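PDB 3I44: aldehyde dehydrogenase from Bartonella henselae, which probably oxidises aldehydes to carboxylic acids with NAD or NADP as electron acceptor, as enzymes of the aldehyde dehydrogenase family do. Local coordinates for residues Arg26-Asn31 against Asn222-Asp227; Pro40-Val45 against Cys54-Leu59; Gly189-Leu194 against Ser218-Leu223. The protein carries 1 engineered substitution. One frame throughout, in Å; residues are numbered along the deposited sequence.

Contact 1: residues Arg26-Asn31 against Asn222-Asp227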
ATOM      1  N   ARG A  26      20.856  28.299   6.251  1.00 30.18           N
ATOM      2  CA  ARG A  26      21.620  27.089   6.484  1.00 30.24           C
ATOM      3  C   ARG A  26      21.036  26.224   7.588  1.00 29.21           C
ATOM      4  O   ARG A  26      21.500  25.105   7.777  1.00 28.88           O
ATOM      5  CB  ARG A  26      23.076  27.432   6.870  1.00 30.97           C
ATOM      6  CG  ARG A  26      23.963  27.962   5.731  1.00 32.26           C
ATOM      7  CD  ARG A  26      25.412  28.058   6.232  1.00 36.35           C
ATOM      8  NE  ARG A  26      26.363  28.370   5.171  1.00 36.68           N
ATOM      9  CZ  ARG A  26      26.559  29.591   4.677  1.00 36.86           C
ATOM     10  NH1 ARG A  26      25.872  30.641   5.121  1.00 37.18           N
ATOM     11  NH2 ARG A  26      27.461  29.762   3.723  1.00 37.69           N
ATOM     12  N   LYS A  27      20.069  26.744   8.336  1.00 28.62           N
ATOM     13  CA  LYS A  27      19.618  26.087   9.549  1.00 28.93           C
ATOM     14  C   LYS A  27      18.503  25.083   9.220  1.00 28.55           C
ATOM     15  O   LYS A  27      17.883  25.165   8.140  1.00 26.71           O
ATOM     16  CB  LYS A  27      19.141  27.111  10.580  1.00 29.68           C
ATOM     17  CG  LYS A  27      20.275  27.979  11.245  1.00 31.51           C
ATOM     18  CD  LYS A  27      19.662  28.910  12.301  1.00 35.04           C
ATOM     19  CE  LYS A  27      20.571  30.081  12.693  1.00 38.34           C
ATOM     20  NZ  LYS A  27      21.822  29.579  13.265  1.00 40.07           N
ATOM     21  N   PHE A  28      18.309  24.126  10.147  1.00 27.47           N
ATOM     22  CA  PHE A  28      17.219  23.140  10.129  1.00 26.70           C
ATOM     23  C   PHE A  28      16.241  23.450  11.275  1.00 26.41           C
ATOM     24  O   PHE A  28      16.622  24.100  12.232  1.00 26.63           O
ATOM     25  CB  PHE A  28      17.768  21.723  10.285  1.00 26.62           C
ATOM     26  CG  PHE A  28      18.766  21.317   9.221  1.00 26.00           C
ATOM     27  CD1 PHE A  28      18.695  21.815   7.938  1.00 24.43           C
ATOM     28  CD2 PHE A  28      19.765  20.397   9.519  1.00 25.71           C
ATOM     29  CE1 PHE A  28      19.609  21.434   6.971  1.00 26.80           C
ATOM     30  CE2 PHE A  28      20.674  19.988   8.545  1.00 27.96           C
ATOM     31  CZ  PHE A  28      20.605  20.518   7.268  1.00 26.08           C
ATOM     32  N   TYR A  29      14.984  23.033  11.148  1.00 24.60           N
ATOM     33  CA  TYR A  29      13.984  23.258  12.197  1.00 24.03           C
ATOM     34  C   TYR A  29      13.724  21.916  12.894  1.00 24.38           C
ATOM     35  O   TYR A  29      13.070  20.997  12.343  1.00 22.34           O
ATOM     36  CB  TYR A  29      12.700  23.885  11.647  1.00 23.92           C
ATOM     37  CG  TYR A  29      11.690  24.259  12.720  1.00 23.82           C
ATOM     38  CD1 TYR A  29      11.850  25.403  13.498  1.00 26.78           C
ATOM     39  CD2 TYR A  29      10.571  23.477  12.941  1.00 23.40           C
ATOM     40  CE1 TYR A  29      10.917  25.760  14.487  1.00 26.10           C
ATOM     41  CE2 TYR A  29       9.634  23.816  13.901  1.00 24.76           C
ATOM     42  CZ  TYR A  29       9.817  24.949  14.686  1.00 27.44           C
ATOM     43  OH  TYR A  29       8.883  25.258  15.648  1.00 27.73           O
ATOM     44  N   ILE A  30      14.322  21.777  14.078  1.00 24.43           N
ATOM     45  CA  ILE A  30      14.279  20.529  14.812  1.00 25.17           C
ATOM     46  C   ILE A  30      13.875  20.822  16.262  1.00 25.41           C
ATOM     47  O   ILE A  30      14.484  21.657  16.919  1.00 25.02           O
ATOM     48  CB  ILE A  30      15.614  19.774  14.783  1.00 25.28           C
ATOM     49  CG1 ILE A  30      16.049  19.494  13.330  1.00 24.25           C
ATOM     50  CG2 ILE A  30      15.460  18.455  15.561  1.00 24.85           C
ATOM     51  CD1 ILE A  30      17.465  18.824  13.141  1.00 22.64           C
ATOM     52  N   ASN A  31      12.824  20.144  16.720  1.00 25.13           N
ATOM     53  CA  ASN A  31      12.348  20.255  18.078  1.00 26.79           C
ATOM     54  C   ASN A  31      12.043  21.695  18.492  1.00 27.38           C
ATOM     55  O   ASN A  31      12.426  22.140  19.562  1.00 27.59           O
ATOM     56  CB  ASN A  31      13.356  19.596  19.038  1.00 26.86           C
ATOM     57  CG  ASN A  31      12.696  19.029  20.290  1.00 28.48           C
ATOM     58  OD1 ASN A  31      11.490  18.743  20.334  1.00 31.01           O
ATOM     59  ND2 ASN A  31      13.495  18.844  21.308  1.00 30.00           N
ATOM     60  N   ASN A 222       9.282  18.659  11.919  1.00 23.26           N
ATOM     61  CA  ASN A 222      10.723  18.914  11.801  1.00 22.99           C
ATOM     62  C   ASN A 222      11.115  18.995  10.333  1.00 22.91           C
ATOM     63  O   ASN A 222      10.586  18.239   9.497  1.00 23.26           O
ATOM     64  CB  ASN A 222      11.536  17.805  12.499  1.00 22.45           C
ATOM     65  CG  ASN A 222      11.091  17.570  13.906  1.00 22.87           C
ATOM     66  OD1 ASN A 222      11.580  18.217  14.834  1.00 23.14           O
ATOM     67  ND2 ASN A 222      10.094  16.659  14.089  1.00 19.48           N
ATOM     68  N   LEU A 223      12.018  19.921  10.009  1.00 21.71           N
ATOM     69  CA  LEU A 223      12.468  20.130   8.646  1.00 22.34           C
ATOM     70  C   LEU A 223      13.993  20.046   8.593  1.00 22.15           C
ATOM     71  O   LEU A 223      14.687  20.758   9.341  1.00 21.28           O
ATOM     72  CB  LEU A 223      11.954  21.477   8.070  1.00 21.71           C
ATOM     73  CG  LEU A 223      12.375  21.804   6.605  1.00 21.97           C
ATOM     74  CD1 LEU A 223      11.433  22.807   5.935  1.00 20.26           C
ATOM     75  CD2 LEU A 223      13.803  22.358   6.541  1.00 19.50           C
ATOM     76  N   ILE A 224      14.488  19.141   7.758  1.00 22.28           N
ATOM     77  CA  ILE A 224      15.907  19.077   7.427  1.00 24.10           C
ATOM     78  C   ILE A 224      16.035  19.140   5.908  1.00 24.09           C
ATOM     79  O   ILE A 224      15.224  18.554   5.190  1.00 24.73           O
ATOM     80  CB  ILE A 224      16.612  17.794   7.963  1.00 25.04           C
ATOM     81  CG1 ILE A 224      15.965  16.526   7.385  1.00 26.65           C
ATOM     82  CG2 ILE A 224      16.621  17.802   9.487  1.00 25.01           C
ATOM     83  CD1 ILE A 224      16.625  15.228   7.793  1.00 31.57           C
ATOM     84  N   ASN A 225      17.004  19.897   5.414  1.00 24.25           N
ATOM     85  CA  ASN A 225      17.301  19.907   3.979  1.00 24.24           C
ATOM     86  C   ASN A 225      18.288  18.804   3.658  1.00 25.16           C
ATOM     87  O   ASN A 225      18.963  18.263   4.554  1.00 23.46           O
ATOM     88  CB  ASN A 225      17.832  21.273   3.533  1.00 24.35           C
ATOM     89  CG  ASN A 225      16.753  22.338   3.512  1.00 24.40           C
ATOM     90  OD1 ASN A 225      16.914  23.431   4.065  1.00 26.64           O
ATOM     91  ND2 ASN A 225      15.627  22.008   2.904  1.00 22.97           N
ATOM     92  N   GLY A 226      18.335  18.413   2.386  1.00 26.21           N
ATOM     93  CA  GLY A 226      19.220  17.344   1.992  1.00 26.48           C
ATOM     94  C   GLY A 226      18.849  16.869   0.626  1.00 27.55           C
ATOM     95  O   GLY A 226      17.881  17.381   0.044  1.00 26.98           O
ATOM     96  N   ASP A 227      19.599  15.886   0.121  1.00 28.33           N
ATOM     97  CA  ASP A 227      19.346  15.354  -1.224  1.00 29.91           C
ATOM     98  C   ASP A 227      18.677  14.001  -1.159  1.00 30.07           C
ATOM     99  O   ASP A 227      18.467  13.459  -0.076  1.00 29.48           O
ATOM    100  CB  ASP A 227      20.636  15.345  -2.079  1.00 30.30           C
ATOM    101  CG  ASP A 227      21.623  14.230  -1.716  1.00 33.37           C
ATOM    102  OD1 ASP A 227      21.496  13.534  -0.679  1.00 33.10           O
ATOM    103  OD2 ASP A 227      22.556  14.053  -2.531  1.00 40.44           O
TER

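Contact 2: residues Pro40-Val45 against Cys54-Leu59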
ATOM      1  N   PRO A  40      28.855  21.705   8.219  1.00 38.33           N
ATOM      2  CA  PRO A  40      28.467  22.480   7.050  1.00 37.84           C
ATOM      3  C   PRO A  40      28.530  21.645   5.761  1.00 37.38           C
ATOM      4  O   PRO A  40      29.441  20.820   5.594  1.00 37.29           O
ATOM      5  CB  PRO A  40      29.479  23.630   7.042  1.00 38.59           C
ATOM      6  CG  PRO A  40      29.866  23.789   8.469  1.00 38.03           C
ATOM      7  CD  PRO A  40      29.895  22.398   9.008  1.00 38.45           C
ATOM      8  N   HIS A  41      27.513  21.793   4.904  1.00 35.74           N
ATOM      9  CA  HIS A  41      27.548  21.244   3.533  1.00 34.08           C
ATOM     10  C   HIS A  41      26.660  22.175   2.724  1.00 33.82           C
ATOM     11  O   HIS A  41      25.454  21.952   2.600  1.00 31.50           O
ATOM     12  CB  HIS A  41      27.074  19.783   3.486  1.00 34.32           C
ATOM     13  CG  HIS A  41      27.283  19.110   2.162  1.00 33.45           C
ATOM     14  ND1 HIS A  41      26.773  17.864   1.872  1.00 34.16           N
ATOM     15  CD2 HIS A  41      27.920  19.522   1.038  1.00 34.22           C
ATOM     16  CE1 HIS A  41      27.090  17.538   0.632  1.00 34.14           C
ATOM     17  NE2 HIS A  41      27.816  18.513   0.111  1.00 34.10           N
ATOM     18  N   ASP A  42      27.269  23.273   2.265  1.00 33.20           N
ATOM     19  CA  ASP A  42      26.553  24.403   1.650  1.00 33.01           C
ATOM     20  C   ASP A  42      26.031  24.058   0.256  1.00 32.04           C
ATOM     21  O   ASP A  42      26.678  23.331  -0.507  1.00 30.78           O
ATOM     22  CB  ASP A  42      27.450  25.629   1.540  1.00 32.93           C
ATOM     23  CG  ASP A  42      27.610  26.380   2.861  1.00 35.90           C
ATOM     24  OD1 ASP A  42      27.165  25.861   3.917  1.00 38.16           O
ATOM     25  OD2 ASP A  42      28.198  27.507   2.842  1.00 33.72           O
ATOM     26  N   LEU A  43      24.846  24.564  -0.059  1.00 31.33           N
ATOM     27  CA  LEU A  43      24.316  24.448  -1.413  1.00 31.73           C
ATOM     28  C   LEU A  43      23.602  25.742  -1.735  1.00 30.97           C
ATOM     29  O   LEU A  43      22.816  26.264  -0.932  1.00 29.28           O
ATOM     30  CB  LEU A  43      23.391  23.224  -1.562  1.00 32.08           C
ATOM     31  CG  LEU A  43      22.788  22.990  -2.963  1.00 34.00           C
ATOM     32  CD1 LEU A  43      23.854  22.713  -4.021  1.00 35.10           C
ATOM     33  CD2 LEU A  43      21.781  21.833  -2.920  1.00 34.33           C
ATOM     34  N   TYR A  44      23.924  26.304  -2.889  1.00 31.15           N
ATOM     35  CA  TYR A  44      23.258  27.511  -3.319  1.00 32.02           C
ATOM     36  C   TYR A  44      21.923  27.105  -3.921  1.00 31.08           C
ATOM     37  O   TYR A  44      21.841  26.102  -4.656  1.00 31.69           O
ATOM     38  CB  TYR A  44      24.090  28.266  -4.353  1.00 33.06           C
ATOM     39  CG  TYR A  44      25.253  29.010  -3.743  1.00 37.87           C
ATOM     40  CD1 TYR A  44      25.079  29.785  -2.597  1.00 41.47           C
ATOM     41  CD2 TYR A  44      26.531  28.946  -4.309  1.00 44.58           C
ATOM     42  CE1 TYR A  44      26.130  30.462  -2.010  1.00 45.04           C
ATOM     43  CE2 TYR A  44      27.614  29.648  -3.727  1.00 46.95           C
ATOM     44  CZ  TYR A  44      27.390  30.405  -2.576  1.00 48.22           C
ATOM     45  OH  TYR A  44      28.407  31.116  -1.958  1.00 52.56           O
ATOM     46  N   VAL A  45      20.893  27.870  -3.586  1.00 29.83           N
ATOM     47  CA  VAL A  45      19.627  27.792  -4.273  1.00 28.68           C
ATOM     48  C   VAL A  45      19.683  28.784  -5.436  1.00 28.46           C
ATOM     49  O   VAL A  45      19.901  29.968  -5.211  1.00 28.07           O
ATOM     50  CB  VAL A  45      18.457  28.145  -3.330  1.00 28.82           C
ATOM     51  CG1 VAL A  45      17.132  28.043  -4.056  1.00 26.72           C
ATOM     52  CG2 VAL A  45      18.473  27.234  -2.109  1.00 26.79           C
ATOM     53  N   CYS A  54      20.266  32.777  -4.951  1.00 31.84           N
ATOM     54  CA  CYS A  54      19.411  33.639  -4.120  1.00 31.58           C
ATOM     55  C   CYS A  54      19.487  33.311  -2.635  1.00 30.93           C
ATOM     56  O   CYS A  54      19.042  34.099  -1.779  1.00 31.75           O
ATOM     57  CB  CYS A  54      17.946  33.599  -4.582  1.00 31.66           C
ATOM     58  SG  CYS A  54      17.136  31.954  -4.492  1.00 31.01           S
ATOM     59  N   ALA A  55      20.050  32.159  -2.319  1.00 30.17           N
ATOM     60  CA  ALA A  55      20.180  31.750  -0.932  1.00 29.75           C
ATOM     61  C   ALA A  55      21.176  30.640  -0.819  1.00 28.74           C
ATOM     62  O   ALA A  55      21.533  29.990  -1.807  1.00 29.28           O
ATOM     63  CB  ALA A  55      18.808  31.288  -0.354  1.00 29.42           C
ATOM     64  N   VAL A  56      21.627  30.417   0.401  1.00 28.94           N
ATOM     65  CA  VAL A  56      22.450  29.266   0.711  1.00 28.76           C
ATOM     66  C   VAL A  56      21.756  28.428   1.774  1.00 28.25           C
ATOM     67  O   VAL A  56      21.259  28.959   2.769  1.00 29.21           O
ATOM     68  CB  VAL A  56      23.891  29.681   1.171  1.00 29.52           C
ATOM     69  CG1 VAL A  56      23.853  30.640   2.362  1.00 28.80           C
ATOM     70  CG2 VAL A  56      24.746  28.404   1.468  1.00 29.61           C
ATOM     71  N   ILE A  57      21.714  27.115   1.545  1.00 28.31           N
ATOM     72  CA  ILE A  57      21.172  26.152   2.511  1.00 27.86           C
ATOM     73  C   ILE A  57      22.218  25.107   2.865  1.00 27.75           C
ATOM     74  O   ILE A  57      23.274  25.038   2.233  1.00 29.25           O
ATOM     75  CB  ILE A  57      19.891  25.431   1.959  1.00 26.89           C
ATOM     76  CG1 ILE A  57      20.184  24.694   0.647  1.00 26.28           C
ATOM     77  CG2 ILE A  57      18.778  26.435   1.808  1.00 25.10           C
ATOM     78  CD1 ILE A  57      19.214  23.543   0.352  1.00 25.32           C
ATOM     79  N   SER A  58      21.911  24.280   3.861  1.00 27.75           N
ATOM     80  CA  SER A  58      22.761  23.159   4.247  1.00 26.82           C
ATOM     81  C   SER A  58      22.136  21.861   3.776  1.00 27.31           C
ATOM     82  O   SER A  58      20.926  21.683   3.924  1.00 28.21           O
ATOM     83  CB  SER A  58      22.923  23.096   5.763  1.00 26.67           C
ATOM     84  OG  SER A  58      23.547  24.251   6.263  1.00 26.87           O
ATOM     85  N   LEU A  59      22.949  20.969   3.202  1.00 27.23           N
ATOM     86  CA  LEU A  59      22.564  19.586   2.931  1.00 27.48           C
ATOM     87  C   LEU A  59      22.877  18.770   4.166  1.00 28.34           C
ATOM     88  O   LEU A  59      24.044  18.633   4.558  1.00 27.41           O
ATOM     89  CB  LEU A  59      23.319  19.022   1.706  1.00 27.55           C
ATOM     90  CG  LEU A  59      22.898  19.653   0.375  1.00 28.06           C
ATOM     91  CD1 LEU A  59      23.702  19.103  -0.843  1.00 30.02           C
ATOM     92  CD2 LEU A  59      21.373  19.491   0.140  1.00 27.18           C
TER
HETATM   93  O   HOH W   1      26.090  24.177   5.678  1.00 34.41           O

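Contact 3: residues Gly189-Leu194 against Ser218-Leu223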
ATOM      1  N   GLY A 189      -2.717  12.696  13.989  1.00 20.38           N
ATOM      2  CA  GLY A 189      -1.981  12.526  15.261  1.00 21.00           C
ATOM      3  C   GLY A 189      -0.538  12.026  15.112  1.00 20.62           C
ATOM      4  O   GLY A 189       0.076  11.565  16.101  1.00 21.05           O
ATOM      5  N   CYS A 190      -0.009  12.087  13.894  1.00 20.02           N
ATOM      6  CA  CYS A 190       1.384  11.719  13.618  1.00 20.04           C
ATOM      7  C   CYS A 190       2.328  12.868  13.891  1.00 20.05           C
ATOM      8  O   CYS A 190       1.922  14.018  13.841  1.00 21.86           O
ATOM      9  CB  CYS A 190       1.560  11.309  12.163  1.00 19.51           C
ATOM     10  SG  CYS A 190       0.678   9.848  11.698  1.00 20.74           S
ATOM     11  N   THR A 191       3.597  12.551  14.120  1.00 19.35           N
ATOM     12  CA  THR A 191       4.696  13.522  14.069  1.00 18.86           C
ATOM     13  C   THR A 191       5.537  13.176  12.822  1.00 19.68           C
ATOM     14  O   THR A 191       5.365  12.099  12.194  1.00 18.61           O
ATOM     15  CB  THR A 191       5.535  13.477  15.360  1.00 19.91           C
ATOM     16  OG1 THR A 191       6.134  12.191  15.472  1.00 18.17           O
ATOM     17  CG2 THR A 191       4.641  13.718  16.623  1.00 18.49           C
ATOM     18  N   MET A 192       6.415  14.078  12.410  1.00 19.35           N
ATOM     19  CA  MET A 192       6.969  13.973  11.041  1.00 20.56           C
ATOM     20  C   MET A 192       8.317  14.646  10.859  1.00 20.51           C
ATOM     21  O   MET A 192       8.632  15.599  11.559  1.00 20.93           O
ATOM     22  CB  MET A 192       5.994  14.576  10.010  1.00 19.97           C
ATOM     23  CG  MET A 192       5.717  16.059  10.208  1.00 19.71           C
ATOM     24  SD  MET A 192       3.999  16.535   9.805  1.00 23.26           S
ATOM     25  CE  MET A 192       3.148  15.824  11.207  1.00 17.66           C
ATOM     26  N   VAL A 193       9.079  14.132   9.898  1.00 20.49           N
ATOM     27  CA  VAL A 193      10.254  14.802   9.373  1.00 20.32           C
ATOM     28  C   VAL A 193      10.034  15.040   7.888  1.00 19.83           C
ATOM     29  O   VAL A 193       9.804  14.099   7.116  1.00 19.99           O
ATOM     30  CB  VAL A 193      11.553  14.014   9.597  1.00 20.99           C
ATOM     31  CG1 VAL A 193      12.774  14.795   9.000  1.00 20.75           C
ATOM     32  CG2 VAL A 193      11.752  13.767  11.094  1.00 20.48           C
ATOM     33  N   LEU A 194      10.070  16.315   7.509  1.00 19.68           N
ATOM     34  CA  LEU A 194       9.967  16.751   6.121  1.00 19.88           C
ATOM     35  C   LEU A 194      11.364  17.067   5.567  1.00 20.68           C
ATOM     36  O   LEU A 194      12.149  17.795   6.209  1.00 20.64           O
ATOM     37  CB  LEU A 194       9.085  17.992   6.023  1.00 20.22           C
ATOM     38  CG  LEU A 194       9.047  18.744   4.669  1.00 20.51           C
ATOM     39  CD1 LEU A 194       8.429  17.886   3.594  1.00 20.22           C
ATOM     40  CD2 LEU A 194       8.329  20.092   4.784  1.00 20.18           C
ATOM     41  N   SER A 218       6.790  21.377  20.226  1.00 27.62           N
ATOM     42  CA  SER A 218       8.139  20.990  19.835  1.00 27.77           C
ATOM     43  C   SER A 218       8.274  19.530  19.381  1.00 26.14           C
ATOM     44  O   SER A 218       7.880  18.590  20.072  1.00 26.67           O
ATOM     45  CB  SER A 218       9.093  21.283  21.006  1.00 27.78           C
ATOM     46  OG  SER A 218       9.074  22.680  21.279  1.00 31.02           O
ATOM     47  N   GLY A 219       8.829  19.337  18.201  1.00 25.81           N
ATOM     48  CA  GLY A 219       9.121  17.995  17.708  1.00 24.81           C
ATOM     49  C   GLY A 219       8.019  17.378  16.855  1.00 24.91           C
ATOM     50  O   GLY A 219       8.240  16.328  16.199  1.00 24.79           O
ATOM     51  N   VAL A 220       6.833  17.994  16.854  1.00 23.36           N
ATOM     52  CA  VAL A 220       5.728  17.477  16.029  1.00 22.82           C
ATOM     53  C   VAL A 220       6.082  17.592  14.547  1.00 22.87           C
ATOM     54  O   VAL A 220       5.878  16.647  13.764  1.00 22.74           O
ATOM     55  CB  VAL A 220       4.426  18.212  16.371  1.00 22.82           C
ATOM     56  CG1 VAL A 220       3.287  17.794  15.454  1.00 21.86           C
ATOM     57  CG2 VAL A 220       4.068  17.953  17.871  1.00 20.79           C
ATOM     58  N   PHE A 221       6.617  18.747  14.166  1.00 22.96           N
ATOM     59  CA  PHE A 221       7.037  18.966  12.817  1.00 23.24           C
ATOM     60  C   PHE A 221       8.517  19.334  12.782  1.00 23.48           C
ATOM     61  O   PHE A 221       8.941  20.239  13.480  1.00 23.04           O
ATOM     62  CB  PHE A 221       6.192  20.076  12.163  1.00 23.30           C
ATOM     63  CG  PHE A 221       6.713  20.503  10.840  1.00 23.55           C
ATOM     64  CD1 PHE A 221       6.371  19.802   9.680  1.00 23.25           C
ATOM     65  CD2 PHE A 221       7.611  21.575  10.748  1.00 22.15           C
ATOM     66  CE1 PHE A 221       6.893  20.175   8.445  1.00 22.47           C
ATOM     67  CE2 PHE A 221       8.136  21.958   9.537  1.00 19.86           C
ATOM     68  CZ  PHE A 221       7.774  21.270   8.367  1.00 21.95           C
ATOM     69  N   ASN A 222       9.282  18.659  11.919  1.00 23.26           N
ATOM     70  CA  ASN A 222      10.723  18.914  11.801  1.00 22.99           C
ATOM     71  C   ASN A 222      11.115  18.995  10.333  1.00 22.91           C
ATOM     72  O   ASN A 222      10.586  18.239   9.497  1.00 23.26           O
ATOM     73  CB  ASN A 222      11.536  17.805  12.499  1.00 22.45           C
ATOM     74  CG  ASN A 222      11.091  17.570  13.906  1.00 22.87           C
ATOM     75  OD1 ASN A 222      11.580  18.217  14.834  1.00 23.14           O
ATOM     76  ND2 ASN A 222      10.094  16.659  14.089  1.00 19.48           N
ATOM     77  N   LEU A 223      12.018  19.921  10.009  1.00 21.71           N
ATOM     78  CA  LEU A 223      12.468  20.130   8.646  1.00 22.34           C
ATOM     79  C   LEU A 223      13.993  20.046   8.593  1.00 22.15           C
ATOM     80  O   LEU A 223      14.687  20.758   9.341  1.00 21.28           O
ATOM     81  CB  LEU A 223      11.954  21.477   8.070  1.00 21.71           C
ATOM     82  CG  LEU A 223      12.375  21.804   6.605  1.00 21.97           C
ATOM     83  CD1 LEU A 223      11.433  22.807   5.935  1.00 20.26           C
ATOM     84  CD2 LEU A 223      13.803  22.358   6.541  1.00 19.50           C
TER

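Contact 1: residues Arg26-Asn31 against Asn222-Asp227
The carbonyl O of Y29 is met by two donors of 222-227: the N-H of L223, at 2.8 Å from N to O, and, much more weakly, the CA-H of N222. L223 returns the bond, its own carbonyl O accepting from Y29 N at 2.9 Å, so that the two residues form a single antiparallel hydrogen-bonded pair. A side chain extends this ladder by one rung. With CG anti to its carbonyl carbon (chi1 -52°), N222 brings OD1 to the backbone N of N31 at 3.0 Å; the bond is almost straight, 174° at the hydrogen. An asparagine suits the place because its amide can serve both segments: while OD1 accepts here, ND2 serves other carbonyls, that of G219 among them. N31 has positive phi and psi, a left-handed conformation that asparagine tolerates well.

Beyond the bridge the contact turns apolar. The F28 ring lies over the backbone of 224-225: CA of I224 sits above one face, 4.3 Å from the ring centroid, toward the rim, and CE1 packs on CB of N225 at 3.9 Å. The ring and the side-chain amide of N225 are turned 74° apart. CG2 of I224, the methyl of a beta-branched side chain, touches both CD2 of F28 and CD1 of I30, the latter at 3.9 Å. The ring end of Y29 leads away from 222-227, its OH bonded to D212 and its ring meeting W34. This is a single antiparallel bridge by which strand 23-30 of the N-terminal sheet is attached to strand 221-223, the end strand next to 191-195.

Contact 2: residues Pro40-Val45 against Cys54-Leu59
H41 turns CG opposite its own backbone N (chi1 -171°), and L59 sets CG beside its N (chi1 -69°); together these rotations bring the imidazole against the leucine branch. CD1 of L59 rests over one ring face, 4.2 Å from the centroid, as a CH-pi contact, while CB of L59 lies nearest ND1. The other methyl of L59, CD2, meets CD2 of L43 at 3.9 Å, so one leucine covers two neighbours. L43, V45, A55 and I57 share a face of the sheet: CG2 of V45 and CG2 of I57 touch at 4.0 Å, their side chains crossing at about a right angle. The side chains of V45 and small A55 meet CB to CB.

D42, Y44, V56 and S58 occupy the reverse face. CD1 of Y44 abuts CB of V56 at 4.0 Å, and A55 O lies at the edge of the tyrosine ring; D42 brushes CG2 of V56 with its carboxylate, whose charge is paired with R26 of strand 23-30. One water ties the end of this face together: it donates to OD1 of D42 at 2.7 Å and to OG of S58 at 2.6 Å, and accepts from N of H41. A serine fits here, for its OG also bonds to R26 O.

The backbones supply five hydrogen bonds, all 2.8 Å from N to O, among them the reciprocal pair between L43 and I57. From D42-S58 to Y44-V56 non-hydrogen-bonded and hydrogen-bonded pairs alternate, but V45 is bonded to two successive residues, its N to A55 O and its O to C54 N; with the near-helical psi of C54 this is consistent with a classic beta bulge. The whole is an antiparallel beta hairpin, strands 42-47 and 52-58.

Contact 3: residues Gly189-Leu194 against Ser218-Leu223
Backbone hydrogen bonds come first: M192 N donates to V220 O at 3.0 Å and L194 N to N222 O at 2.8 Å, the latter nearly straight at 173°. N222 N points back to M192 O, but this bond is weak. The pattern is that of parallel strands, with M192 beside F221, V193 beside N222 and L194 beside L223.

ND2 of N222 adds a second donor to M192 O, at 3.1 Å, that oxygen lying near the plane of the amide, and it also donates to G219 O at 2.8 Å. ND2 thus joins 189-194, through M192 O, to its own segment, through G219 O; an asparagine can do this because its amide N carries two hydrogens. G219 has a positive phi at which a side chain would collide with the carbonyl O of S218.

Apolar contacts centre on the F221 ring. CD2 of L194 approaches its edge, in the ring plane, 3.8 Å from CZ, while CG of M192 touches CD1 at 3.8 Å. M192 SD stands at the same ring's edge, 5.4 Å from the centroid, a Met-aromatic contact made possible by a side chain bent at chi2 and chi3. M192, L194, F221 and L223 lie on one face of the sheet, where the ring of F221 meets M192 and L194; CD2 of L194 also reaches CD1 of L223.

Strands 191-195 and 221-223 belong to a beta-alpha-beta crossover through helix 202-213. Helix 174-188, which ends in a Schellman motif at G189, covers M192 and V220, helix 62-79 packs on T191 and N222, and strand 156-168 flanks 191-195 as its next partner in the sheet.

Contacts 1 and 3 share N222 and L223: strand 221-223 thus has one neighbour on each side, and just past it I224 N probably hydrogen-bonds to L194 O at 3.1 Å. Their centres are 11 Å apart. Contact 2 joins contact 1 through neighbouring strands 23-30 and 52-58; CE1 of F28 packs on S58 O at 3.3 Å, and CB of N225 packs on the same oxygen. Contacts 2 and 3 do not touch, their nearest atoms being about 8 Å apart. The sodium ion, at the site of I46, E112 and I199, lies about 4 Å from the V45 side chain of contact 2 and about 11 Å from that of N225 in contact 1.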